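Long-range contacts in DNA-dependent metalloprotease SPRTN (Homo sapiens, PDB 6MDX), which cleaves proteins covalently cross-linked to DNA, acting as a DNA-dependent zinc metalloendopeptidase that protects the genome during DNA synthesis: residues L2-A7 with S114-N119; P14-Q19 with V39-R44; E83-Y88 with P103-H108; R134-R139 with A157-P162. All blocks are in the same frame, centred on the assembly; numbering follows the deposited sequence. Where two conformers were deposited one is given.

Overall arrangement
Contacts 1, 2 and 3 lie in the protease part of the chain, and contact 4 in the Spartan-like zinc-binding domain. Contact 3 contributes His86, a ligand of the catalytic zinc, and the active-site Glu83. Contacts 1 and 3 both use helix 103-116, one at its C-terminal end and one at its start, with centres about 17 Å apart. In contact 2, on an outer strand of the protease sheet, the Val39 side chain comes within about 7 Å of that of Glu83. Contact 4 has its centre about 25 Å from that of contact 3 and touches the bound DNA, from which the nearest atom of contact 3 is about 19 Å away.

Contact 1: L2-A7 with S114-N119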
# COMPACT_ATOMS: atom_id res chain seq x y z
N LEU A 2 -9.39 -11.71 18.76
CA LEU A 2 -8.91 -10.83 17.67
C LEU A 2 -8.70 -11.63 16.37
O LEU A 2 -8.31 -11.04 15.38
CB LEU A 2 -7.62 -10.16 18.11
CG LEU A 2 -7.76 -9.12 19.22
CD1 LEU A 2 -6.42 -8.52 19.59
CD2 LEU A 2 -8.75 -8.02 18.87
N SER A 3 -8.91 -12.94 16.40
CA SER A 3 -8.83 -13.82 15.23
C SER A 3 -9.65 -13.28 14.05
O SER A 3 -10.78 -12.83 14.19
CB SER A 3 -9.27 -15.23 15.53
OG SER A 3 -9.05 -16.04 14.39
N LEU A 4 -9.02 -13.31 12.88
CA LEU A 4 -9.64 -12.84 11.61
C LEU A 4 -9.94 -14.02 10.69
O LEU A 4 -10.68 -13.86 9.69
CB LEU A 4 -8.69 -11.88 10.87
CG LEU A 4 -8.38 -10.54 11.52
CD1 LEU A 4 -7.25 -9.84 10.77
CD2 LEU A 4 -9.61 -9.65 11.59
N VAL A 5 -9.32 -15.16 10.94
CA VAL A 5 -9.35 -16.27 10.03
C VAL A 5 -10.52 -17.21 10.37
O VAL A 5 -10.45 -17.93 11.34
CB VAL A 5 -8.03 -17.05 10.00
CG1 VAL A 5 -8.08 -18.25 9.07
CG2 VAL A 5 -6.88 -16.10 9.66
N ASP A 6 -11.51 -17.24 9.47
CA ASP A 6 -12.56 -18.26 9.48
C ASP A 6 -12.85 -18.69 8.05
O ASP A 6 -12.07 -18.36 7.14
CB ASP A 6 -13.83 -17.75 10.16
CG ASP A 6 -14.55 -16.68 9.36
OD1 ASP A 6 -14.03 -16.29 8.28
OD2 ASP A 6 -15.63 -16.25 9.82
N ALA A 7 -13.95 -19.46 7.82
CA ALA A 7 -14.26 -19.95 6.45
C ALA A 7 -14.45 -18.80 5.46
O ALA A 7 -14.06 -18.92 4.27
CB ALA A 7 -15.48 -20.85 6.47
N SER A 114 0.28 -12.69 14.60
CA SER A 114 0.15 -13.50 15.80
C SER A 114 -1.22 -13.31 16.43
O SER A 114 -1.86 -14.31 16.81
CB SER A 114 1.21 -13.14 16.77
OG SER A 114 1.04 -13.86 18.00
N LEU A 115 -1.68 -12.06 16.51
CA LEU A 115 -2.97 -11.76 17.14
C LEU A 115 -4.14 -12.31 16.33
O LEU A 115 -5.17 -12.74 16.88
CB LEU A 115 -3.11 -10.26 17.30
CG LEU A 115 -2.18 -9.57 18.30
CD1 LEU A 115 -2.18 -8.06 18.15
CD2 LEU A 115 -2.53 -10.01 19.73
N THR A 116 -3.99 -12.32 15.02
CA THR A 116 -5.15 -12.48 14.12
C THR A 116 -5.14 -13.84 13.41
O THR A 116 -6.19 -14.24 12.90
CB THR A 116 -5.20 -11.38 13.05
OG1 THR A 116 -4.03 -11.47 12.22
CG2 THR A 116 -5.29 -9.98 13.60
N GLY A 117 -3.97 -14.47 13.23
CA GLY A 117 -3.90 -15.62 12.35
C GLY A 117 -3.70 -15.29 10.87
O GLY A 117 -3.56 -16.20 10.06
N ALA A 118 -3.66 -14.00 10.55
CA ALA A 118 -3.45 -13.49 9.20
C ALA A 118 -2.01 -13.71 8.75
O ALA A 118 -1.14 -14.13 9.56
CB ALA A 118 -3.77 -12.01 9.17
N ASN A 119 -1.76 -13.34 7.49
CA ASN A 119 -0.45 -13.52 6.83
C ASN A 119 -0.08 -12.25 6.07
O ASN A 119 0.10 -12.25 4.82
CB ASN A 119 -0.42 -14.77 5.95
CG ASN A 119 1.02 -15.12 5.57
OD1 ASN A 119 1.86 -15.21 6.44
ND2 ASN A 119 1.28 -15.21 4.29
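Leu4 meets Thr116 where the N-terminal arm passes the end of helix 103-116, which is closed by an ST turn: Thr116 OG1 accepts a hydrogen bond from Ala118 N at 3.1 Å. The arm is held to this turn by one backbone bond, Leu4 N to Thr116 O, 3.0 Å long, nearly straight at 175° and aimed at a lone pair in the carbonyl plane. Ser3 CA adds a CA-H...O contact to the same Thr116 O at 3.5 Å. The side chains of Leu4 and Thr116 lie alongside each other, pointing the same way, with Leu4 CD1 against Thr116 CB and CG2; Leu4 was modelled in two conformers, so the closeness of this fit is doubtful. Leu2 and Leu115 also run side by side, CD1 of Leu2 being 4.2 Å from CD2 of Leu115. Gly117 takes a positive phi (85°) that a side chain would not readily allow, and its carbonyl O lies 3.3 Å from Val5 CG2. Thr116 OG1 stands between its backbone N and carbonyl carbon (chi1 63°), where it also bonds back to Ile112 O. A valine here would probably leave Ala118 N without its acceptor and Ile112 O without this donor, freeing the turn beside Leu4 to shift. Further out, Phe25 of helix 18-29, Val77 of helix 73-91 and Trp9 pack on Leu4, and Asn119 N donates to Glu78 OE2.

Contact 2: P14-Q19 with V39-R44; sequences PTPDLQ and VKWSVR
Pro16 brings its ring to the indole of Trp41, the two side chains crossing at about a right angle with Pro16 CG 4.0 Å from Trp41 CZ2. Its carbonyl also takes part: Trp41 NE1 donates to a water whose O is 2.9 Å away, in the plane of the indole; the water donates to Pro16 O and accepts from Leu18 N. The single water thus joins the backbone at the start of helix 18-29 to the edge of the tryptophan. Asp17 turns away from the strand and serves as the N-cap, its OD1 bonded to Ala20 N. Leu18, the first helical residue, fills the middle of the contact. Its CD2 sits almost straight above the five-membered ring of Trp41, 3.7 Å from the centroid, a CH-pi contact, while Leu18 CG lies 4.1 Å from Val39 CG1. Leu63 and Leu80 close in on Leu18 from strand 59-64 and helix 73-91. Gln19 supplies the one direct hydrogen bond between 14-19 and 39-44: NE2 donates to Val39 O at 2.8 Å, with an N-H...O angle of 160°. The bend of the chain at chi2 (-53°) carries the amide back to the strand; Val39 O lies in the amide plane of Gln19, although the donor is tilted 30° from the carbonyl plane of Val39. Strand 38-42 pairs with strand 59-64 through Lys40 and Ser42 and is an outer strand of this small sheet. A first helix laid against the mixed sheet, with the HExxH helix 73-91 packed alongside, fits the SprT-like metalloprotease fold of the Peptidase_MA clan.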
# COMPACT_ATOMS: atom_id res chain seq x y z
N PRO A 14 -18.91 -9.43 -0.82
CA PRO A 14 -19.73 -8.69 -1.79
C PRO A 14 -19.80 -7.19 -1.47
O PRO A 14 -19.88 -6.38 -2.36
CB PRO A 14 -21.14 -9.29 -1.63
CG PRO A 14 -20.97 -10.61 -0.93
CD PRO A 14 -19.66 -10.52 -0.18
N THR A 15 -19.69 -6.85 -0.19
CA THR A 15 -20.05 -5.57 0.33
C THR A 15 -19.06 -5.18 1.41
O THR A 15 -19.43 -5.02 2.56
CB THR A 15 -21.47 -5.63 0.93
OG1 THR A 15 -21.48 -6.67 1.90
CG2 THR A 15 -22.55 -5.89 -0.09
N PRO A 16 -17.76 -5.02 1.09
CA PRO A 16 -16.77 -4.72 2.10
C PRO A 16 -17.04 -3.31 2.60
O PRO A 16 -17.51 -2.42 1.83
CB PRO A 16 -15.44 -4.81 1.34
CG PRO A 16 -15.81 -4.50 -0.07
CD PRO A 16 -17.18 -5.10 -0.26
N ASP A 17 -16.79 -3.09 3.88
CA ASP A 17 -16.97 -1.80 4.46
C ASP A 17 -15.60 -1.28 4.90
O ASP A 17 -15.16 -1.56 6.00
CB ASP A 17 -17.96 -1.82 5.63
CG ASP A 17 -18.26 -0.47 6.24
OD1 ASP A 17 -17.54 0.54 5.97
OD2 ASP A 17 -19.26 -0.41 6.97
N LEU A 18 -14.96 -0.51 4.02
CA LEU A 18 -13.55 -0.10 4.22
C LEU A 18 -13.42 0.77 5.47
O LEU A 18 -12.44 0.56 6.23
CB LEU A 18 -13.04 0.62 2.98
CG LEU A 18 -11.60 1.11 2.99
CD1 LEU A 18 -10.62 0.03 3.37
CD2 LEU A 18 -11.24 1.67 1.62
N GLN A 19 -14.30 1.75 5.67
CA GLN A 19 -14.19 2.63 6.78
C GLN A 19 -14.37 1.83 8.07
O GLN A 19 -13.59 2.01 9.03
CB GLN A 19 -15.18 3.80 6.71
CG GLN A 19 -14.95 4.69 5.50
CD GLN A 19 -13.52 5.16 5.43
OE1 GLN A 19 -12.92 5.53 6.44
NE2 GLN A 19 -12.98 5.14 4.21
N VAL A 39 -8.27 6.76 4.73
CA VAL A 39 -8.22 5.58 3.86
C VAL A 39 -9.37 5.67 2.87
O VAL A 39 -10.51 5.95 3.22
CB VAL A 39 -8.27 4.24 4.61
CG1 VAL A 39 -9.65 3.92 5.19
CG2 VAL A 39 -7.84 3.12 3.69
N LYS A 40 -9.08 5.45 1.58
CA LYS A 40 -10.10 5.46 0.54
C LYS A 40 -9.82 4.40 -0.52
O LYS A 40 -8.65 4.05 -0.72
CB LYS A 40 -10.19 6.83 -0.14
CG LYS A 40 -10.63 7.96 0.79
CD LYS A 40 -10.67 9.30 0.14
CE LYS A 40 -11.26 10.36 1.06
NZ LYS A 40 -12.73 10.21 1.25
N TRP A 41 -10.90 3.96 -1.20
CA TRP A 41 -10.80 3.25 -2.43
C TRP A 41 -10.31 4.19 -3.51
O TRP A 41 -10.61 5.39 -3.53
CB TRP A 41 -12.12 2.67 -2.85
CG TRP A 41 -12.65 1.55 -2.02
CD1 TRP A 41 -13.69 1.62 -1.12
CD2 TRP A 41 -12.23 0.19 -2.03
NE1 TRP A 41 -13.93 0.38 -0.59
CE2 TRP A 41 -13.04 -0.51 -1.12
CE3 TRP A 41 -11.21 -0.50 -2.69
CZ2 TRP A 41 -12.85 -1.86 -0.86
CZ3 TRP A 41 -11.07 -1.85 -2.50
CH2 TRP A 41 -11.87 -2.52 -1.57
N SER A 42 -9.54 3.59 -4.44
CA SER A 42 -9.21 4.22 -5.72
C SER A 42 -9.86 3.40 -6.83
O SER A 42 -9.60 2.21 -6.93
CB SER A 42 -7.74 4.34 -5.88
OG SER A 42 -7.47 4.74 -7.23
N VAL A 43 -10.68 4.01 -7.69
CA VAL A 43 -11.37 3.18 -8.71
C VAL A 43 -10.48 3.01 -9.95
O VAL A 43 -10.70 2.05 -10.69
CB VAL A 43 -12.77 3.71 -9.09
CG1 VAL A 43 -13.65 3.87 -7.87
CG2 VAL A 43 -12.68 4.99 -9.90
N ARG A 44 -9.47 3.85 -10.16
CA ARG A 44 -8.61 3.67 -11.33
C ARG A 44 -7.21 3.12 -11.06
O ARG A 44 -6.47 2.80 -12.02
CB ARG A 44 -8.37 4.96 -12.12
CG ARG A 44 -9.55 5.42 -12.95
CD ARG A 44 -9.22 6.77 -13.59
NE ARG A 44 -8.11 6.74 -14.55
CZ ARG A 44 -7.43 7.81 -14.94
NH1 ARG A 44 -7.72 9.00 -14.42
NH2 ARG A 44 -6.50 7.68 -15.88
O HOH W 1 -16.11 0.12 1.37

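Contact 3: E83-Y88 with P103-H108. With ZN (zinc ion), chain E.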
# COMPACT_ATOMS: atom_id res chain seq x y z
N GLU A 83 -0.55 -1.54 4.64
CA GLU A 83 -0.45 -0.12 4.47
C GLU A 83 -0.58 0.65 5.81
O GLU A 83 0.12 1.60 6.03
CB GLU A 83 -1.53 0.42 3.55
CG GLU A 83 -1.55 -0.15 2.15
CD GLU A 83 -0.23 -0.11 1.40
OE1 GLU A 83 0.54 0.80 1.61
OE2 GLU A 83 -0.02 -1.06 0.59
N MSE A 84 -1.37 0.12 6.74
CA MSE A 84 -1.52 0.73 8.04
C MSE A 84 -0.25 0.64 8.86
O MSE A 84 0.03 1.55 9.64
CB MSE A 84 -2.74 0.17 8.79
CG MSE A 84 -4.10 0.59 8.15
SE MSE A 84 -5.61 -0.29 9.02
CE MSE A 84 -5.68 0.81 10.64
N ILE A 85 0.56 -0.42 8.67
CA ILE A 85 1.84 -0.49 9.32
C ILE A 85 2.75 0.63 8.81
O ILE A 85 3.38 1.37 9.57
CB ILE A 85 2.50 -1.85 9.16
CG1 ILE A 85 1.68 -2.95 9.82
CG2 ILE A 85 3.91 -1.78 9.73
CD1 ILE A 85 2.18 -4.32 9.43
N HIS A 86 2.79 0.80 7.47
CA HIS A 86 3.57 1.97 6.95
C HIS A 86 3.06 3.28 7.56
O HIS A 86 3.85 4.16 7.90
CB HIS A 86 3.52 2.03 5.41
CG HIS A 86 4.27 0.94 4.68
ND1 HIS A 86 5.59 0.68 4.88
CD2 HIS A 86 3.87 0.11 3.69
CE1 HIS A 86 5.96 -0.29 4.04
NE2 HIS A 86 4.92 -0.67 3.31
N ALA A 87 1.76 3.48 7.62
CA ALA A 87 1.20 4.69 8.16
C ALA A 87 1.63 4.87 9.64
O ALA A 87 1.95 5.97 10.04
CB ALA A 87 -0.28 4.65 8.07
N TYR A 88 1.56 3.79 10.42
CA TYR A 88 1.94 3.85 11.85
C TYR A 88 3.40 4.27 11.99
O TYR A 88 3.71 5.12 12.83
CB TYR A 88 1.69 2.50 12.51
CG TYR A 88 1.94 2.53 14.00
CD1 TYR A 88 0.97 3.02 14.85
CD2 TYR A 88 3.18 2.19 14.53
CE1 TYR A 88 1.19 3.10 16.22
CE2 TYR A 88 3.40 2.24 15.89
CZ TYR A 88 2.40 2.68 16.73
OH TYR A 88 2.66 2.86 18.09
N PRO A 103 13.25 -4.06 9.92
CA PRO A 103 12.86 -4.67 11.19
C PRO A 103 11.63 -4.02 11.84
O PRO A 103 10.80 -4.74 12.37
CB PRO A 103 14.17 -4.52 12.00
CG PRO A 103 15.23 -4.62 10.93
CD PRO A 103 14.68 -3.67 9.88
N GLU A 104 11.51 -2.69 11.76
CA GLU A 104 10.38 -1.98 12.41
C GLU A 104 9.04 -2.37 11.77
O GLU A 104 8.02 -2.58 12.48
CB GLU A 104 10.59 -0.47 12.41
CG GLU A 104 11.83 -0.01 13.17
CD GLU A 104 11.88 -0.64 14.56
OE1 GLU A 104 12.89 -1.37 14.84
OE2 GLU A 104 10.90 -0.46 15.32
N PHE A 105 8.99 -2.44 10.44
CA PHE A 105 7.79 -2.96 9.72
C PHE A 105 7.48 -4.38 10.15
O PHE A 105 6.33 -4.75 10.46
CB PHE A 105 8.01 -2.94 8.20
CG PHE A 105 6.78 -3.29 7.41
CD1 PHE A 105 6.44 -4.60 7.15
CD2 PHE A 105 5.94 -2.27 6.99
CE1 PHE A 105 5.27 -4.92 6.48
CE2 PHE A 105 4.75 -2.59 6.34
CZ PHE A 105 4.43 -3.90 6.08
N CYS A 106 8.52 -5.23 10.16
CA CYS A 106 8.35 -6.61 10.35
C CYS A 106 7.89 -6.92 11.78
O CYS A 106 7.20 -7.93 12.00
CB CYS A 106 9.65 -7.35 10.01
SG CYS A 106 9.97 -7.40 8.24
N LYS A 107 8.27 -6.10 12.75
CA LYS A 107 7.79 -6.27 14.14
C LYS A 107 6.27 -6.18 14.20
O LYS A 107 5.59 -7.06 14.74
CB LYS A 107 8.44 -5.30 15.11
CG LYS A 107 9.91 -5.59 15.36
CD LYS A 107 10.62 -4.50 16.04
CE LYS A 107 12.11 -4.69 15.83
NZ LYS A 107 12.92 -3.62 16.45
N HIS A 108 5.69 -5.14 13.60
CA HIS A 108 4.25 -5.02 13.59
C HIS A 108 3.56 -6.12 12.77
O HIS A 108 2.49 -6.64 13.12
CB HIS A 108 3.82 -3.64 13.06
CG HIS A 108 4.24 -2.52 13.96
ND1 HIS A 108 3.55 -2.25 15.13
CD2 HIS A 108 5.25 -1.61 13.89
CE1 HIS A 108 4.16 -1.26 15.74
NE2 HIS A 108 5.22 -0.82 14.99
ZN ZN E . 4.97 -2.01 1.73
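Helix segments 83-88 and 103-108 approach to 9.8 Å between axes at an angle of 126°, the CA atoms of Ile85 and Phe105 being the nearest pair. Phe105 carries the contact: with CG anti to the backbone N (chi1 -173°), its ring reaches between Ile85 and His86. Ile85 CG2 lies over one face, 3.4 Å from Phe105 CD2, while Phe105 CE2 stands over the centre of the His86 imidazole, 3.5 Å from His86 CE1, the two planes 41° apart. The same imidazole binds the catalytic zinc through NE2 at 2.1 Å. With His82 and His101 as the other histidine ligands and Glu83 as the active-site residue, this is the HExxH site of a zinc metalloprotease. Replacing Phe105 by alanine would probably open a gap beside Ile85 and leave one His86 face without its packing, its hold resting more on the zinc bond. Tyr88 CE2 and His108 CE1 meet obliquely at 3.6 Å; Tyr88 OH bonds to Gln33 and His108 ND1 to Arg111. Phe105 also packs edge-to-face on His101. Helix 73-91 is flanked by helix 18-29, whose Phe22 and Phe25 touch Met84, here selenomethionine, and by strands 50-54 and 59-64, whose Cys52 and Ile61 touch Glu83.

Contact 4: R134-R139 with A157-P162. With EDO (1,2-ethanediol), chain C; nucleotides of chain B.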
# COMPACT_ATOMS: atom_id res chain seq x y z
N ARG A 134 7.02 -7.19 -14.42
CA ARG A 134 6.97 -5.74 -14.28
C ARG A 134 7.52 -5.35 -12.91
O ARG A 134 6.77 -4.89 -12.01
CB ARG A 134 5.51 -5.30 -14.43
CG ARG A 134 5.33 -3.81 -14.59
CD ARG A 134 4.14 -3.39 -13.74
NE ARG A 134 4.39 -3.86 -12.38
CZ ARG A 134 3.48 -4.13 -11.46
NH1 ARG A 134 2.24 -3.65 -11.60
NH2 ARG A 134 3.82 -4.82 -10.40
N ARG A 135 8.81 -5.58 -12.72
CA ARG A 135 9.46 -5.65 -11.45
C ARG A 135 10.44 -4.50 -11.19
O ARG A 135 11.01 -4.42 -10.09
CB ARG A 135 10.20 -6.99 -11.34
CG ARG A 135 11.37 -7.13 -12.31
CD ARG A 135 12.10 -8.49 -12.09
NE ARG A 135 12.54 -8.63 -10.72
CZ ARG A 135 11.86 -9.22 -9.73
NH1 ARG A 135 12.27 -9.05 -8.49
NH2 ARG A 135 10.78 -9.95 -10.00
N HIS A 136 10.65 -3.58 -12.15
CA HIS A 136 11.51 -2.43 -11.92
C HIS A 136 10.61 -1.24 -11.52
O HIS A 136 9.74 -0.86 -12.31
CB HIS A 136 12.31 -2.11 -13.17
CG HIS A 136 13.17 -3.26 -13.58
ND1 HIS A 136 14.41 -3.42 -13.06
CD2 HIS A 136 12.94 -4.28 -14.42
CE1 HIS A 136 14.94 -4.52 -13.56
NE2 HIS A 136 14.06 -5.10 -14.35
N TRP A 137 10.80 -0.78 -10.28
CA TRP A 137 9.85 0.21 -9.67
C TRP A 137 10.61 1.43 -9.26
O TRP A 137 11.69 1.39 -8.68
CB TRP A 137 9.16 -0.30 -8.41
CG TRP A 137 8.28 -1.49 -8.56
CD1 TRP A 137 8.06 -2.31 -9.62
CD2 TRP A 137 7.40 -1.94 -7.52
NE1 TRP A 137 7.15 -3.28 -9.29
CE2 TRP A 137 6.71 -3.06 -8.02
CE3 TRP A 137 7.11 -1.45 -6.24
CZ2 TRP A 137 5.74 -3.73 -7.27
CZ3 TRP A 137 6.18 -2.13 -5.49
CH2 TRP A 137 5.51 -3.25 -6.00
N TRP A 138 10.01 2.60 -9.59
CA TRP A 138 10.46 3.87 -9.08
C TRP A 138 9.27 4.57 -8.43
O TRP A 138 8.15 4.33 -8.84
CB TRP A 138 10.96 4.80 -10.20
CG TRP A 138 12.16 4.30 -10.94
CD1 TRP A 138 13.44 4.74 -10.75
CD2 TRP A 138 12.23 3.26 -11.94
NE1 TRP A 138 14.29 4.06 -11.58
CE2 TRP A 138 13.59 3.17 -12.33
CE3 TRP A 138 11.31 2.44 -12.58
CZ2 TRP A 138 14.02 2.24 -13.29
CZ3 TRP A 138 11.72 1.58 -13.58
CH2 TRP A 138 13.08 1.48 -13.91
N ARG A 139 9.56 5.44 -7.46
CA ARG A 139 8.52 6.37 -6.96
C ARG A 139 9.09 7.78 -6.99
O ARG A 139 10.23 8.06 -6.60
CB ARG A 139 7.96 5.95 -5.59
CG ARG A 139 6.67 6.70 -5.26
CD ARG A 139 6.04 6.42 -3.92
NE ARG A 139 4.67 6.88 -3.89
CZ ARG A 139 3.89 6.87 -2.83
NH1 ARG A 139 4.36 6.45 -1.66
NH2 ARG A 139 2.64 7.27 -2.93
N ALA A 157 8.86 -3.48 -17.07
CA ALA A 157 9.40 -4.88 -17.28
C ALA A 157 10.88 -4.82 -17.69
O ALA A 157 11.52 -5.86 -17.77
CB ALA A 157 8.56 -5.62 -18.28
N THR A 158 11.42 -3.62 -17.88
CA THR A 158 12.82 -3.44 -18.14
C THR A 158 13.38 -2.32 -17.29
O THR A 158 12.64 -1.39 -16.83
CB THR A 158 13.10 -3.13 -19.62
OG1 THR A 158 12.73 -1.78 -19.90
CG2 THR A 158 12.38 -4.06 -20.57
N ASN A 159 14.69 -2.37 -17.10
CA ASN A 159 15.40 -1.45 -16.26
C ASN A 159 15.71 -0.15 -17.01
O ASN A 159 16.86 0.15 -17.39
CB ASN A 159 16.67 -2.05 -15.66
CG ASN A 159 17.43 -1.07 -14.82
OD1 ASN A 159 16.87 -0.12 -14.27
ND2 ASN A 159 18.74 -1.27 -14.71
N ARG A 160 14.67 0.65 -17.23
CA ARG A 160 14.80 1.91 -17.94
C ARG A 160 14.11 3.02 -17.12
O ARG A 160 12.88 3.00 -17.07
CB ARG A 160 14.19 1.81 -19.33
CG ARG A 160 14.32 3.12 -20.08
CD ARG A 160 14.29 2.95 -21.57
NE ARG A 160 15.49 2.39 -22.16
CZ ARG A 160 15.98 2.77 -23.33
NH1 ARG A 160 16.79 1.97 -23.99
NH2 ARG A 160 15.62 3.93 -23.85
N GLU A 161 14.88 3.89 -16.48
CA GLU A 161 14.29 4.88 -15.54
C GLU A 161 13.51 5.93 -16.32
O GLU A 161 13.75 6.19 -17.51
CB GLU A 161 15.32 5.57 -14.64
CG GLU A 161 16.14 6.66 -15.29
CD GLU A 161 17.23 7.26 -14.40
OE1 GLU A 161 18.15 6.51 -14.05
OE2 GLU A 161 17.16 8.47 -14.06
N PRO A 162 12.49 6.53 -15.70
CA PRO A 162 11.78 7.62 -16.35
C PRO A 162 12.74 8.72 -16.80
O PRO A 162 13.69 9.08 -16.07
CB PRO A 162 10.90 8.17 -15.25
CG PRO A 162 10.69 6.99 -14.34
CD PRO A 162 11.96 6.19 -14.36
C1 EDO C . 7.59 3.80 -1.87
O1 EDO C . 6.94 2.55 -2.10
C2 EDO C . 6.80 4.36 -0.71
O2 EDO C . 7.01 5.73 -0.49
OP3 DC B 1 8.61 -2.09 -19.36
P DC B 1 7.03 -2.36 -19.25
OP1 DC B 1 6.71 -3.11 -20.51
OP2 DC B 1 6.61 -2.92 -17.95
O5' DC B 1 6.36 -0.91 -19.44
C5' DC B 1 7.09 0.16 -20.09
C4' DC B 1 6.23 1.37 -20.40
O4' DC B 1 5.84 1.37 -21.80
C3' DC B 1 4.93 1.52 -19.62
O3' DC B 1 4.62 2.91 -19.51
C2' DC B 1 3.91 0.89 -20.55
C1' DC B 1 4.41 1.35 -21.90
N1 DC B 1 4.05 0.46 -23.03
C2 DC B 1 2.80 0.58 -23.63
O2 DC B 1 2.00 1.44 -23.21
N3 DC B 1 2.48 -0.24 -24.66
C4 DC B 1 3.35 -1.17 -25.06
N4 DC B 1 2.99 -1.97 -26.07
C5 DC B 1 4.64 -1.31 -24.46
C6 DC B 1 4.93 -0.50 -23.44
O HOH W 2 13.81 -6.98 -16.62
O HOH W 3 17.18 4.53 -11.69
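Trp138 lays its indole against residues 158-162, and its CB, in strand 137-140, points toward them. From there CG turns anti to the carbonyl carbon (chi1 -64°), which brings one face of the five-membered ring against Pro162: CD of Pro162 stands 3.9 Å from that ring's centroid, 11° off its normal, a CH-pi contact. NE1 donates to a water at 2.9 Å lying in the ring plane, and this water donates on to Glu161 OE1. Beyond CE2, CZ2 meets Glu161 CA at 3.5 Å and has Asn159 OD1 at the ring edge. At the far end CH2 comes within 3.5 Å of Arg160 O. This packing belongs to the zinc-binding domain of Spartan, in which strand 137-140 pairs antiparallel with strand 180-184 and Cys140, Cys144, His172 and Cys176 hold a second zinc ion. Pro162 is about 9 Å from that zinc, measured from its side chain. Asn159 is the centre of an inverse gamma turn and places its CB over one face of the His136 ring, 3.7 Å from CE1. His136 ND1 is bonded to Lys182, while the other ring nitrogen, NE2, is hydrogen-bonded to a water that donates to Ala157 O. Ala157 N faces the phosphate of nucleotide DC1 of chain B and donates weakly to OP3 at 2.7 Å, while Arg134 CG approaches OP2 of the same phosphate at 3.7 Å.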